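Local structure of GH127 beta-L-arabinofuranoside (Geobacillus stearothermophilus, 4QK0) at residues L325-E333 and R394-P402; P531-A539 and L575-A583. The protein probably hydrolyses beta-L-arabinofuranosides, releasing L-arabinose, as a glycoside hydrolase of family GH127. All coordinates share one frame; numbering follows the deposited sequence.

Interaction 1 (L325-E333 and R394-P402)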
ATOM      1  N   LEU A 325      -9.605  -4.932  -4.563  1.00 22.83           N
ATOM      2  CA  LEU A 325      -8.897  -5.066  -5.839  1.00 23.44           C
ATOM      3  C   LEU A 325      -8.212  -3.772  -6.264  1.00 20.08           C
ATOM      4  O   LEU A 325      -8.570  -3.155  -7.279  1.00 20.06           O
ATOM      5  CB  LEU A 325      -9.920  -5.458  -6.900  1.00 25.52           C
ATOM      6  CG  LEU A 325     -10.470  -6.867  -6.684  1.00 24.60           C
ATOM      7  CD1 LEU A 325     -11.695  -7.056  -7.539  1.00 24.57           C
ATOM      8  CD2 LEU A 325      -9.437  -7.948  -6.996  1.00 24.50           C
ATOM      9  N   PRO A 326      -7.233  -3.344  -5.472  1.00 19.27           N
ATOM     10  CA  PRO A 326      -6.523  -2.083  -5.707  1.00 19.24           C
ATOM     11  C   PRO A 326      -5.660  -2.234  -6.941  1.00 19.92           C
ATOM     12  O   PRO A 326      -5.068  -3.282  -7.153  1.00 21.78           O
ATOM     13  CB  PRO A 326      -5.686  -1.900  -4.463  1.00 18.43           C
ATOM     14  CG  PRO A 326      -5.427  -3.322  -3.998  1.00 21.22           C
ATOM     15  CD  PRO A 326      -6.754  -4.017  -4.272  1.00 19.94           C
ATOM     16  N   ASN A 327      -5.593  -1.180  -7.740  1.00 20.09           N
ATOM     17  CA  ASN A 327      -4.921  -1.238  -9.025  1.00 20.26           C
ATOM     18  C   ASN A 327      -3.403  -0.990  -8.977  1.00 21.11           C
ATOM     19  O   ASN A 327      -2.647  -1.518  -9.816  1.00 21.10           O
ATOM     20  CB  ASN A 327      -5.609  -0.269  -9.969  1.00 19.22           C
ATOM     21  CG  ASN A 327      -7.046  -0.699 -10.277  1.00 20.10           C
ATOM     22  OD1 ASN A 327      -7.268  -1.834 -10.666  1.00 20.38           O
ATOM     23  ND2 ASN A 327      -8.030   0.193 -10.092  1.00 20.33           N
ATOM     24  N   ASP A 328      -2.985  -0.198  -8.012  1.00 21.26           N
ATOM     25  CA  ASP A 328      -1.616   0.322  -7.946  1.00 20.90           C
ATOM     26  C   ASP A 328      -0.788  -0.580  -7.093  1.00 19.45           C
ATOM     27  O   ASP A 328       0.424  -0.710  -7.329  1.00 21.92           O
ATOM     28  CB  ASP A 328      -1.578   1.787  -7.434  1.00 22.93           C
ATOM     29  CG  ASP A 328      -2.328   1.984  -6.101  1.00 26.89           C
ATOM     30  OD1 ASP A 328      -3.104   1.112  -5.665  1.00 25.59           O
ATOM     31  OD2 ASP A 328      -2.163   3.068  -5.493  1.00 39.68           O
ATOM     32  N   THR A 329      -1.408  -1.270  -6.141  1.00 18.80           N
ATOM     33  CA  THR A 329      -0.727  -2.208  -5.295  1.00 18.31           C
ATOM     34  C   THR A 329      -1.043  -3.712  -5.606  1.00 19.35           C
ATOM     35  O   THR A 329      -0.594  -4.609  -4.877  1.00 19.26           O
ATOM     36  CB  THR A 329      -1.092  -1.957  -3.847  1.00 20.63           C
ATOM     37  OG1 THR A 329      -2.520  -1.930  -3.716  1.00 22.67           O
ATOM     38  CG2 THR A 329      -0.521  -0.648  -3.395  1.00 21.20           C
ATOM     39  N   ALA A 330      -1.747  -3.969  -6.695  1.00 19.17           N
ATOM     40  CA  ALA A 330      -2.056  -5.325  -7.167  1.00 19.03           C
ATOM     41  C   ALA A 330      -0.838  -6.182  -7.197  1.00 24.28           C
ATOM     42  O   ALA A 330       0.267  -5.682  -7.450  1.00 27.32           O
ATOM     43  CB  ALA A 330      -2.615  -5.244  -8.544  1.00 19.34           C
ATOM     44  N   TYR A 331      -1.003  -7.489  -7.008  1.00 23.63           N
ATOM     45  CA  TYR A 331       0.106  -8.390  -7.288  1.00 23.09           C
ATOM     46  C   TYR A 331      -0.119  -9.059  -8.642  1.00 23.36           C
ATOM     47  O   TYR A 331       0.693  -8.898  -9.564  1.00 24.55           O
ATOM     48  CB  TYR A 331       0.286  -9.360  -6.172  1.00 22.69           C
ATOM     49  CG  TYR A 331       1.691  -9.883  -6.110  1.00 22.25           C
ATOM     50  CD1 TYR A 331       2.734  -9.122  -5.588  1.00 22.54           C
ATOM     51  CD2 TYR A 331       1.986 -11.152  -6.549  1.00 23.72           C
ATOM     52  CE1 TYR A 331       4.037  -9.624  -5.533  1.00 21.58           C
ATOM     53  CE2 TYR A 331       3.260 -11.661  -6.484  1.00 23.55           C
ATOM     54  CZ  TYR A 331       4.288 -10.896  -5.993  1.00 24.78           C
ATOM     55  OH  TYR A 331       5.557 -11.456  -5.900  1.00 26.26           O
ATOM     56  N   ALA A 332      -1.214  -9.797  -8.799  1.00 22.41           N
ATOM     57  CA  ALA A 332      -1.618 -10.323 -10.135  1.00 19.42           C
ATOM     58  C   ALA A 332      -0.445 -10.979 -10.882  1.00 19.39           C
ATOM     59  O   ALA A 332      -0.120 -10.640 -12.006  1.00 19.91           O
ATOM     60  CB  ALA A 332      -2.238  -9.253 -10.960  1.00 19.78           C
ATOM     61  N   GLU A 333       0.215 -11.863 -10.174  1.00 19.32           N
ATOM     62  CA  GLU A 333       1.387 -12.597 -10.662  1.00 26.13           C
ATOM     63  C   GLU A 333       1.054 -13.337 -11.960  1.00 26.58           C
ATOM     64  O   GLU A 333      -0.049 -13.890 -12.125  1.00 22.15           O
ATOM     65  CB  GLU A 333       1.772 -13.590  -9.598  1.00 32.14           C
ATOM     66  CG  GLU A 333       3.043 -14.324  -9.777  1.00 36.98           C
ATOM     67  CD  GLU A 333       3.330 -15.316  -8.635  1.00 35.75           C
ATOM     68  OE1 GLU A 333       4.196 -16.134  -8.902  1.00 48.45           O
ATOM     69  OE2 GLU A 333       2.782 -15.291  -7.498  1.00 31.78           O
ATOM     70  N   ARG A 394       7.932   3.608  -3.345  1.00 23.18           N
ATOM     71  CA  ARG A 394       7.301   3.300  -2.053  1.00 22.61           C
ATOM     72  C   ARG A 394       7.495   1.856  -1.670  1.00 22.46           C
ATOM     73  O   ARG A 394       7.370   0.955  -2.501  1.00 24.60           O
ATOM     74  CB  ARG A 394       5.796   3.594  -2.103  1.00 22.20           C
ATOM     75  CG  ARG A 394       5.345   5.043  -2.257  1.00 19.46           C
ATOM     76  CD  ARG A 394       3.800   5.144  -2.392  1.00 21.36           C
ATOM     77  NE  ARG A 394       3.198   4.548  -1.206  1.00 22.38           N
ATOM     78  CZ  ARG A 394       3.013   5.173  -0.052  1.00 25.79           C
ATOM     79  NH1 ARG A 394       3.267   6.467   0.056  1.00 30.75           N
ATOM     80  NH2 ARG A 394       2.529   4.523   0.994  1.00 27.62           N
ATOM     81  N   HIS A 395       7.738   1.617  -0.411  1.00 22.73           N
ATOM     82  CA  HIS A 395       7.848   0.265   0.099  1.00 25.74           C
ATOM     83  C   HIS A 395       6.592  -0.591  -0.257  1.00 27.43           C
ATOM     84  O   HIS A 395       6.714  -1.768  -0.635  1.00 26.12           O
ATOM     85  CB  HIS A 395       7.988   0.340   1.593  1.00 27.93           C
ATOM     86  CG  HIS A 395       8.373  -0.939   2.262  1.00 26.56           C
ATOM     87  ND1 HIS A 395       9.631  -1.495   2.152  1.00 27.23           N
ATOM     88  CD2 HIS A 395       7.689  -1.729   3.115  1.00 27.74           C
ATOM     89  CE1 HIS A 395       9.698  -2.586   2.899  1.00 27.81           C
ATOM     90  NE2 HIS A 395       8.533  -2.758   3.492  1.00 28.73           N
ATOM     91  N   ASP A 396       5.407  -0.002  -0.177  1.00 25.59           N
ATOM     92  CA  ASP A 396       4.207  -0.744  -0.489  1.00 22.16           C
ATOM     93  C   ASP A 396       3.979  -0.911  -1.970  1.00 21.73           C
ATOM     94  O   ASP A 396       2.970  -1.503  -2.371  1.00 21.85           O
ATOM     95  CB  ASP A 396       2.969  -0.194   0.255  1.00 22.85           C
ATOM     96  CG  ASP A 396       2.554   1.225  -0.175  1.00 22.57           C
ATOM     97  OD1 ASP A 396       3.065   1.694  -1.192  1.00 21.55           O
ATOM     98  OD2 ASP A 396       1.687   1.851   0.537  1.00 22.50           O
ATOM     99  N   LYS A 397       4.900  -0.430  -2.805  1.00 21.24           N
ATOM    100  CA  LYS A 397       4.828  -0.640  -4.260  1.00 19.81           C
ATOM    101  C   LYS A 397       6.097  -1.171  -4.883  1.00 19.67           C
ATOM    102  O   LYS A 397       6.195  -1.244  -6.083  1.00 18.36           O
ATOM    103  CB  LYS A 397       4.427   0.607  -4.981  1.00 21.23           C
ATOM    104  CG  LYS A 397       3.040   1.039  -4.583  1.00 25.05           C
ATOM    105  CD  LYS A 397       2.555   2.225  -5.359  1.00 26.97           C
ATOM    106  CE  LYS A 397       1.303   2.773  -4.688  1.00 29.99           C
ATOM    107  NZ  LYS A 397       0.756   3.916  -5.450  1.00 31.55           N
ATOM    108  N   ARG A 398       7.038  -1.612  -4.068  1.00 22.73           N
ATOM    109  CA  ARG A 398       8.343  -1.967  -4.559  1.00 23.87           C
ATOM    110  C   ARG A 398       8.274  -3.273  -5.328  1.00 27.25           C
ATOM    111  O   ARG A 398       9.155  -3.553  -6.110  1.00 25.47           O
ATOM    112  CB  ARG A 398       9.345  -2.105  -3.402  1.00 26.05           C
ATOM    113  CG  ARG A 398       9.173  -3.367  -2.533  1.00 26.45           C
ATOM    114  CD  ARG A 398      10.043  -3.273  -1.291  1.00 29.44           C
ATOM    115  NE  ARG A 398       9.984  -4.446  -0.430  1.00 29.93           N
ATOM    116  CZ  ARG A 398       8.983  -4.752   0.407  1.00 34.41           C
ATOM    117  NH1 ARG A 398       7.901  -3.968   0.545  1.00 37.07           N
ATOM    118  NH2 ARG A 398       9.054  -5.869   1.119  1.00 32.52           N
ATOM    119  N   HIS A 399       7.237  -4.079  -5.115  1.00 26.24           N
ATOM    120  CA  HIS A 399       6.982  -5.305  -5.958  1.00 26.34           C
ATOM    121  C   HIS A 399       6.558  -4.938  -7.362  1.00 24.50           C
ATOM    122  O   HIS A 399       6.583  -5.753  -8.257  1.00 24.69           O
ATOM    123  CB  HIS A 399       5.880  -6.161  -5.322  1.00 23.24           C
ATOM    124  CG  HIS A 399       4.558  -5.478  -5.281  1.00 22.24           C
ATOM    125  ND1 HIS A 399       4.239  -4.518  -4.338  1.00 23.61           N
ATOM    126  CD2 HIS A 399       3.458  -5.634  -6.041  1.00 23.60           C
ATOM    127  CE1 HIS A 399       2.993  -4.135  -4.509  1.00 24.65           C
ATOM    128  NE2 HIS A 399       2.491  -4.790  -5.541  1.00 23.52           N
ATOM    129  N   VAL A 400       6.094  -3.726  -7.557  1.00 23.94           N
ATOM    130  CA  VAL A 400       5.680  -3.326  -8.890  1.00 24.75           C
ATOM    131  C   VAL A 400       6.893  -2.793  -9.680  1.00 29.47           C
ATOM    132  O   VAL A 400       7.432  -1.718  -9.358  1.00 29.91           O
ATOM    133  CB  VAL A 400       4.603  -2.257  -8.830  1.00 25.02           C
ATOM    134  CG1 VAL A 400       4.251  -1.799 -10.234  1.00 26.38           C
ATOM    135  CG2 VAL A 400       3.358  -2.790  -8.136  1.00 27.12           C
ATOM    136  N   LYS A 401       7.330  -3.532 -10.699  1.00 29.09           N
ATOM    137  CA  LYS A 401       8.413  -3.063 -11.574  1.00 30.10           C
ATOM    138  C   LYS A 401       7.815  -2.321 -12.730  1.00 27.83           C
ATOM    139  O   LYS A 401       6.897  -2.789 -13.352  1.00 29.69           O
ATOM    140  CB  LYS A 401       9.246  -4.205 -12.114  1.00 30.33           C
ATOM    141  CG  LYS A 401       9.871  -5.068 -11.078  1.00 32.51           C
ATOM    142  CD  LYS A 401      10.815  -4.284 -10.220  1.00 40.48           C
ATOM    143  CE  LYS A 401      11.206  -5.084  -8.998  1.00 49.05           C
ATOM    144  NZ  LYS A 401      12.398  -4.427  -8.390  1.00 57.45           N
ATOM    145  N   PRO A 402       8.319  -1.122 -12.995  1.00 31.97           N
ATOM    146  CA  PRO A 402       7.728  -0.313 -14.062  1.00 32.47           C
ATOM    147  C   PRO A 402       8.122  -0.732 -15.462  1.00 28.84           C
ATOM    148  O   PRO A 402       7.504  -0.305 -16.414  1.00 28.49           O
ATOM    149  CB  PRO A 402       8.245   1.114 -13.764  1.00 31.75           C
ATOM    150  CG  PRO A 402       9.478   0.913 -12.970  1.00 31.11           C
ATOM    151  CD  PRO A 402       9.272  -0.344 -12.160  1.00 33.42           C
TER
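Lys397 reaches across to Asp328 in a salt bridge, with Lys397 NZ 3.0 Å from Asp328 OD2. The ammonium meets this oxygen from above the carboxylate plane. The lysine chain is extended beyond CG, and its CG and CD run past the carbonyl O of Asp328. With an alanine in place of Lys397, the Asp328 carboxylate would probably lose its charged mate in this contact. The second polar link is the imidazole of His399. His399 NE2 donates to Ala330 O at 3.1 Å, with that oxygen in the ring plane, and more weakly to Thr329 O at 3.2 Å. Both bonds are bent, as expected for one N-H shared between two carbonyls. The rings of Tyr331 and His399 are offset, their planes 28° apart and with little overlap, and Tyr331 CD1 comes 3.6 Å from His399 CD2. Tyr331 OH bonds to Glu317. Val400 CG2 lies over the rim of one face of the His399 ring and 3.7 Å from Asp328 O. The second subunit packs alongside, where its Asp324 pairs with Arg394. The arrangement is a loop-to-loop contact in the GH127 catalytic domain, in which a type I beta turn, Lys397 to Val400, docks on the loop leading to helix 334-350.

Interaction 2 (P531-A539 and L575-A583); sequences PMPVERIKA and LPRDAKLEA
Arg536 reaches from strand 534-539 into the turn that follows Leu575 and holds it through main-chain carbonyls. Its CG stands anti to the carbonyl carbon (chi1 -80°), and the chain runs extended from CG to NE, which carries the guanidinium out to the turn. One nitrogen, NH2, makes both direct bonds. Arg536 NH2 donates to Ala579 O at 2.9 Å in a nearly straight bond, with the oxygen close to the guanidinium plane. Arg536 NH2 also donates to Pro576 O at 2.9 Å. That bond is more bent, and the oxygen is tilted from the guanidinium plane. Pro576 O also accepts from Ala579 N within the type I beta turn from Pro576 to Ala579. The arginine therefore clasps the turn at its first and last residues.

The guanidinium is sandwiched. Arg577 O sits over the centre of one face, 3.2 Å from Arg536 CZ, without a hydrogen bond. Leu581 CD2 covers the opposite face, 3.3 Å from Arg536 NH1. A water at the guanidinium edge donates to Ala579 O and accepts from Leu581 N, with a weak third bond from Arg536 NH1.

The turn interrupts strand 574-586 of the C-terminal domain's mixed sheet. Strand 534-539 pairs with 549-554 in that sheet; toward 575-583 it reaches with the side chains of Arg536 and Val534, onto carbonyls and apolar groups.

Two residues earlier in the strand, Val534 spreads its two methyls over separate neighbours. Val534 CG1, anti to the backbone N (chi1 174°), meets Leu581 CD2 at 3.7 Å, and the two side chains cross at about a right angle. Val534 CG2 faces Ala583 CB at 4.2 Å. Leu581 CD2 thus touches both the valine and the arginine. Ile596 of strand 593-603 also packs on Val534, and Val550 of strand 549-554 on Arg536.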
ATOM      1  N   PRO A 531     -20.617  -9.078 -32.755  1.00 32.92           N
ATOM      2  CA  PRO A 531     -20.302  -7.635 -32.720  1.00 33.30           C
ATOM      3  C   PRO A 531     -19.291  -7.221 -31.621  1.00 33.53           C
ATOM      4  O   PRO A 531     -19.393  -7.691 -30.481  1.00 33.36           O
ATOM      5  CB  PRO A 531     -21.657  -6.977 -32.470  1.00 32.96           C
ATOM      6  CG  PRO A 531     -22.697  -8.034 -32.648  1.00 33.10           C
ATOM      7  CD  PRO A 531     -22.027  -9.359 -32.436  1.00 32.45           C
HETATM    8  N   MSE A 532     -18.296  -6.408 -31.996  1.00 34.23           N
HETATM    9  CA  MSE A 532     -17.239  -5.904 -31.081  1.00 33.76           C
HETATM   10  C   MSE A 532     -17.291  -4.370 -30.968  1.00 30.96           C
HETATM   11  O   MSE A 532     -16.372  -3.686 -31.408  1.00 30.17           O
HETATM   12  CB  MSE A 532     -15.830  -6.308 -31.586  1.00 30.09           C
HETATM   13  CG  MSE A 532     -15.550  -7.761 -31.382  1.00 29.66           C
HETATM   14 SE   MSE A 532     -13.666  -8.059 -31.652  1.00 31.46          SE
HETATM   15  CE  MSE A 532     -13.632  -9.956 -31.243  1.00 33.04           C
ATOM     16  N   PRO A 533     -18.358  -3.818 -30.380  1.00 27.67           N
ATOM     17  CA  PRO A 533     -18.330  -2.407 -30.061  1.00 27.48           C
ATOM     18  C   PRO A 533     -17.358  -2.080 -28.941  1.00 27.59           C
ATOM     19  O   PRO A 533     -16.951  -2.982 -28.178  1.00 32.48           O
ATOM     20  CB  PRO A 533     -19.743  -2.148 -29.522  1.00 26.78           C
ATOM     21  CG  PRO A 533     -20.163  -3.439 -28.920  1.00 26.58           C
ATOM     22  CD  PRO A 533     -19.555  -4.485 -29.842  1.00 28.11           C
ATOM     23  N   VAL A 534     -16.954  -0.818 -28.824  1.00 27.97           N
ATOM     24  CA  VAL A 534     -16.118  -0.409 -27.669  1.00 27.93           C
ATOM     25  C   VAL A 534     -17.037  -0.352 -26.471  1.00 24.91           C
ATOM     26  O   VAL A 534     -17.995   0.331 -26.522  1.00 24.51           O
ATOM     27  CB  VAL A 534     -15.461   0.969 -27.854  1.00 32.06           C
ATOM     28  CG1 VAL A 534     -14.728   1.414 -26.568  1.00 31.08           C
ATOM     29  CG2 VAL A 534     -14.459   0.913 -28.990  1.00 32.83           C
ATOM     30  N   GLU A 535     -16.721  -1.056 -25.410  1.00 24.78           N
ATOM     31  CA  GLU A 535     -17.528  -1.022 -24.249  1.00 27.52           C
ATOM     32  C   GLU A 535     -16.827  -0.283 -23.082  1.00 27.34           C
ATOM     33  O   GLU A 535     -15.632  -0.400 -22.887  1.00 24.91           O
ATOM     34  CB  GLU A 535     -17.796  -2.442 -23.759  1.00 32.01           C
ATOM     35  CG  GLU A 535     -18.515  -3.362 -24.729  1.00 36.58           C
ATOM     36  CD  GLU A 535     -20.043  -3.192 -24.771  1.00 39.69           C
ATOM     37  OE1 GLU A 535     -20.588  -2.142 -24.309  1.00 36.39           O
ATOM     38  OE2 GLU A 535     -20.694  -4.113 -25.343  1.00 36.81           O
ATOM     39  N   ARG A 536     -17.629   0.421 -22.293  1.00 29.93           N
ATOM     40  CA  ARG A 536     -17.214   1.041 -21.044  1.00 30.95           C
ATOM     41  C   ARG A 536     -17.565   0.069 -19.928  1.00 29.44           C
ATOM     42  O   ARG A 536     -18.739  -0.151 -19.659  1.00 31.90           O
ATOM     43  CB  ARG A 536     -17.988   2.348 -20.826  1.00 33.65           C
ATOM     44  CG  ARG A 536     -17.476   3.564 -21.608  1.00 39.47           C
ATOM     45  CD  ARG A 536     -18.355   4.787 -21.253  1.00 42.77           C
ATOM     46  NE  ARG A 536     -17.868   6.070 -21.728  1.00 51.41           N
ATOM     47  CZ  ARG A 536     -17.918   6.474 -23.003  1.00 60.93           C
ATOM     48  NH1 ARG A 536     -18.448   5.698 -23.966  1.00 55.14           N
ATOM     49  NH2 ARG A 536     -17.428   7.660 -23.334  1.00 59.16           N
ATOM     50  N   ILE A 537     -16.578  -0.526 -19.288  1.00 24.77           N
ATOM     51  CA  ILE A 537     -16.859  -1.500 -18.261  1.00 25.46           C
ATOM     52  C   ILE A 537     -16.863  -0.837 -16.873  1.00 27.37           C
ATOM     53  O   ILE A 537     -15.930  -0.085 -16.535  1.00 29.53           O
ATOM     54  CB  ILE A 537     -15.802  -2.609 -18.302  1.00 26.08           C
ATOM     55  CG1 ILE A 537     -15.717  -3.243 -19.723  1.00 25.89           C
ATOM     56  CG2 ILE A 537     -16.115  -3.675 -17.274  1.00 27.13           C
ATOM     57  CD1 ILE A 537     -17.022  -3.834 -20.236  1.00 25.51           C
ATOM     58  N   LYS A 538     -17.873  -1.154 -16.075  1.00 23.14           N
ATOM     59  CA  LYS A 538     -17.967  -0.727 -14.705  1.00 28.18           C
ATOM     60  C   LYS A 538     -17.798  -1.872 -13.726  1.00 26.61           C
ATOM     61  O   LYS A 538     -18.259  -2.979 -13.980  1.00 30.16           O
ATOM     62  CB  LYS A 538     -19.328  -0.102 -14.452  1.00 30.56           C
ATOM     63  CG  LYS A 538     -19.591   1.157 -15.246  1.00 33.89           C
ATOM     64  CD  LYS A 538     -18.733   2.365 -14.861  1.00 38.12           C
ATOM     65  CE  LYS A 538     -18.843   2.692 -13.355  1.00 46.05           C
ATOM     66  NZ  LYS A 538     -18.023   3.829 -12.885  1.00 45.24           N
ATOM     67  N   ALA A 539     -17.121  -1.613 -12.616  1.00 25.63           N
ATOM     68  CA  ALA A 539     -16.973  -2.619 -11.588  1.00 24.99           C
ATOM     69  C   ALA A 539     -18.080  -2.509 -10.574  1.00 25.01           C
ATOM     70  O   ALA A 539     -18.654  -1.437 -10.360  1.00 25.12           O
ATOM     71  CB  ALA A 539     -15.669  -2.518 -10.891  1.00 25.88           C
ATOM     72  N   LEU A 575     -12.885  10.695 -18.523  1.00 34.86           N
ATOM     73  CA  LEU A 575     -13.574  10.267 -19.709  1.00 36.14           C
ATOM     74  C   LEU A 575     -15.004  10.601 -19.510  1.00 32.34           C
ATOM     75  O   LEU A 575     -15.656   9.998 -18.677  1.00 33.29           O
ATOM     76  CB  LEU A 575     -13.351   8.755 -19.915  1.00 37.65           C
ATOM     77  CG  LEU A 575     -13.984   8.189 -21.181  1.00 45.35           C
ATOM     78  CD1 LEU A 575     -13.383   8.819 -22.439  1.00 48.51           C
ATOM     79  CD2 LEU A 575     -13.797   6.678 -21.294  1.00 49.77           C
ATOM     80  N   PRO A 576     -15.536  11.561 -20.259  1.00 35.27           N
ATOM     81  CA  PRO A 576     -16.986  11.795 -20.150  1.00 35.82           C
ATOM     82  C   PRO A 576     -17.808  10.637 -20.687  1.00 38.02           C
ATOM     83  O   PRO A 576     -17.375   9.940 -21.610  1.00 33.68           O
ATOM     84  CB  PRO A 576     -17.236  13.001 -21.047  1.00 34.96           C
ATOM     85  CG  PRO A 576     -15.915  13.487 -21.459  1.00 37.25           C
ATOM     86  CD  PRO A 576     -14.927  12.382 -21.305  1.00 35.86           C
ATOM     87  N   ARG A 577     -18.965  10.401 -20.072  1.00 54.41           N
ATOM     88  CA  ARG A 577     -19.894   9.286 -20.462  1.00 68.05           C
ATOM     89  C   ARG A 577     -20.292   9.339 -21.937  1.00 56.03           C
ATOM     90  O   ARG A 577     -20.466   8.311 -22.565  1.00 56.68           O
ATOM     91  CB  ARG A 577     -21.195   9.228 -19.569  1.00 75.30           C
ATOM     92  CG  ARG A 577     -22.183  10.400 -19.702  1.00 78.82           C
ATOM     93  CD  ARG A 577     -21.568  11.694 -19.163  1.00 85.14           C
ATOM     94  NE  ARG A 577     -21.010  12.654 -20.140  1.00 81.18           N
ATOM     95  CZ  ARG A 577     -20.275  13.713 -19.768  1.00 81.18           C
ATOM     96  NH1 ARG A 577     -19.991  13.930 -18.476  1.00 78.97           N
ATOM     97  NH2 ARG A 577     -19.826  14.566 -20.672  1.00 79.40           N
ATOM     98  N   ASP A 578     -20.424  10.542 -22.465  1.00 50.18           N
ATOM     99  CA  ASP A 578     -20.941  10.729 -23.803  1.00 60.81           C
ATOM    100  C   ASP A 578     -19.898  10.734 -24.872  1.00 54.17           C
ATOM    101  O   ASP A 578     -20.258  10.834 -26.031  1.00 54.36           O
ATOM    102  CB  ASP A 578     -21.637  12.088 -23.909  1.00 75.15           C
ATOM    103  CG  ASP A 578     -20.660  13.280 -23.694  1.00 88.60           C
ATOM    104  OD1 ASP A 578     -19.475  13.223 -24.125  1.00 99.22           O
ATOM    105  OD2 ASP A 578     -21.086  14.285 -23.085  1.00 90.37           O
ATOM    106  N   ALA A 579     -18.624  10.760 -24.487  1.00 51.88           N
ATOM    107  CA  ALA A 579     -17.556  10.884 -25.455  1.00 54.41           C
ATOM    108  C   ALA A 579     -17.641   9.734 -26.424  1.00 58.17           C
ATOM    109  O   ALA A 579     -17.950   8.608 -26.041  1.00 57.34           O
ATOM    110  CB  ALA A 579     -16.198  10.880 -24.790  1.00 56.37           C
ATOM    111  N   LYS A 580     -17.428  10.046 -27.694  1.00 59.65           N
ATOM    112  CA  LYS A 580     -17.654   9.102 -28.762  1.00 66.57           C
ATOM    113  C   LYS A 580     -16.361   8.397 -29.072  1.00 52.39           C
ATOM    114  O   LYS A 580     -15.383   9.001 -29.489  1.00 48.00           O
ATOM    115  CB  LYS A 580     -18.296   9.808 -29.956  1.00 78.38           C
ATOM    116  CG  LYS A 580     -19.600  10.511 -29.564  1.00 84.87           C
ATOM    117  CD  LYS A 580     -20.751   9.581 -29.187  1.00 84.15           C
ATOM    118  CE  LYS A 580     -21.734   9.481 -30.334  1.00 85.28           C
ATOM    119  NZ  LYS A 580     -22.553  10.707 -30.511  1.00 84.19           N
ATOM    120  N   LEU A 581     -16.364   7.098 -28.808  1.00 47.04           N
ATOM    121  CA  LEU A 581     -15.167   6.305 -28.933  1.00 45.62           C
ATOM    122  C   LEU A 581     -15.178   5.567 -30.265  1.00 43.63           C
ATOM    123  O   LEU A 581     -16.233   5.206 -30.761  1.00 44.62           O
ATOM    124  CB  LEU A 581     -15.062   5.313 -27.782  1.00 46.05           C
ATOM    125  CG  LEU A 581     -14.759   5.631 -26.335  1.00 50.53           C
ATOM    126  CD1 LEU A 581     -14.893   7.098 -26.054  1.00 53.98           C
ATOM    127  CD2 LEU A 581     -15.587   4.795 -25.362  1.00 47.59           C
ATOM    128  N   GLU A 582     -13.997   5.363 -30.837  1.00 45.12           N
ATOM    129  CA  GLU A 582     -13.831   4.729 -32.138  1.00 45.70           C
ATOM    130  C   GLU A 582     -12.659   3.769 -32.038  1.00 39.92           C
ATOM    131  O   GLU A 582     -11.768   3.976 -31.246  1.00 40.38           O
ATOM    132  CB  GLU A 582     -13.514   5.748 -33.241  1.00 50.26           C
ATOM    133  CG  GLU A 582     -14.504   6.904 -33.419  1.00 64.75           C
ATOM    134  CD  GLU A 582     -15.699   6.569 -34.311  1.00 80.75           C
ATOM    135  OE1 GLU A 582     -16.451   7.493 -34.709  1.00 87.61           O
ATOM    136  OE2 GLU A 582     -15.902   5.383 -34.624  1.00 88.82           O
ATOM    137  N   ALA A 583     -12.671   2.721 -32.853  1.00 37.19           N
ATOM    138  CA  ALA A 583     -11.597   1.750 -32.897  1.00 37.85           C
ATOM    139  C   ALA A 583     -11.132   1.595 -34.297  1.00 33.63           C
ATOM    140  O   ALA A 583     -11.927   1.634 -35.197  1.00 30.72           O
ATOM    141  CB  ALA A 583     -12.073   0.407 -32.373  1.00 39.31           C
TER
HETATM  142  O   HOH W   1     -18.646   6.457 -27.311  1.00 53.32           O

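How the interactions relate
Interaction 1 comes first along the chain and closes before interaction 2 opens. Their centres lie about 27 Å apart, and their nearest atoms are about 7 Å apart without touching. Interaction 1 joins two loops of the catalytic domain, ahead of helices 334-350 and 413-422. Interaction 2 joins strand 534-539 to the turn and loop that break strand 574-586, in the C-terminal domain. The mixed sheet links the two regions, since strand 386-387, which precedes the loop of 394-402, pairs with strand 641-647. Asn327 also bonds to Asn546, between strands 534-539 and 549-554. Both contacts touch the second subunit, and at Lys538 and Ala539 the sheet continues into it. The dimer interface therefore draws on both domains.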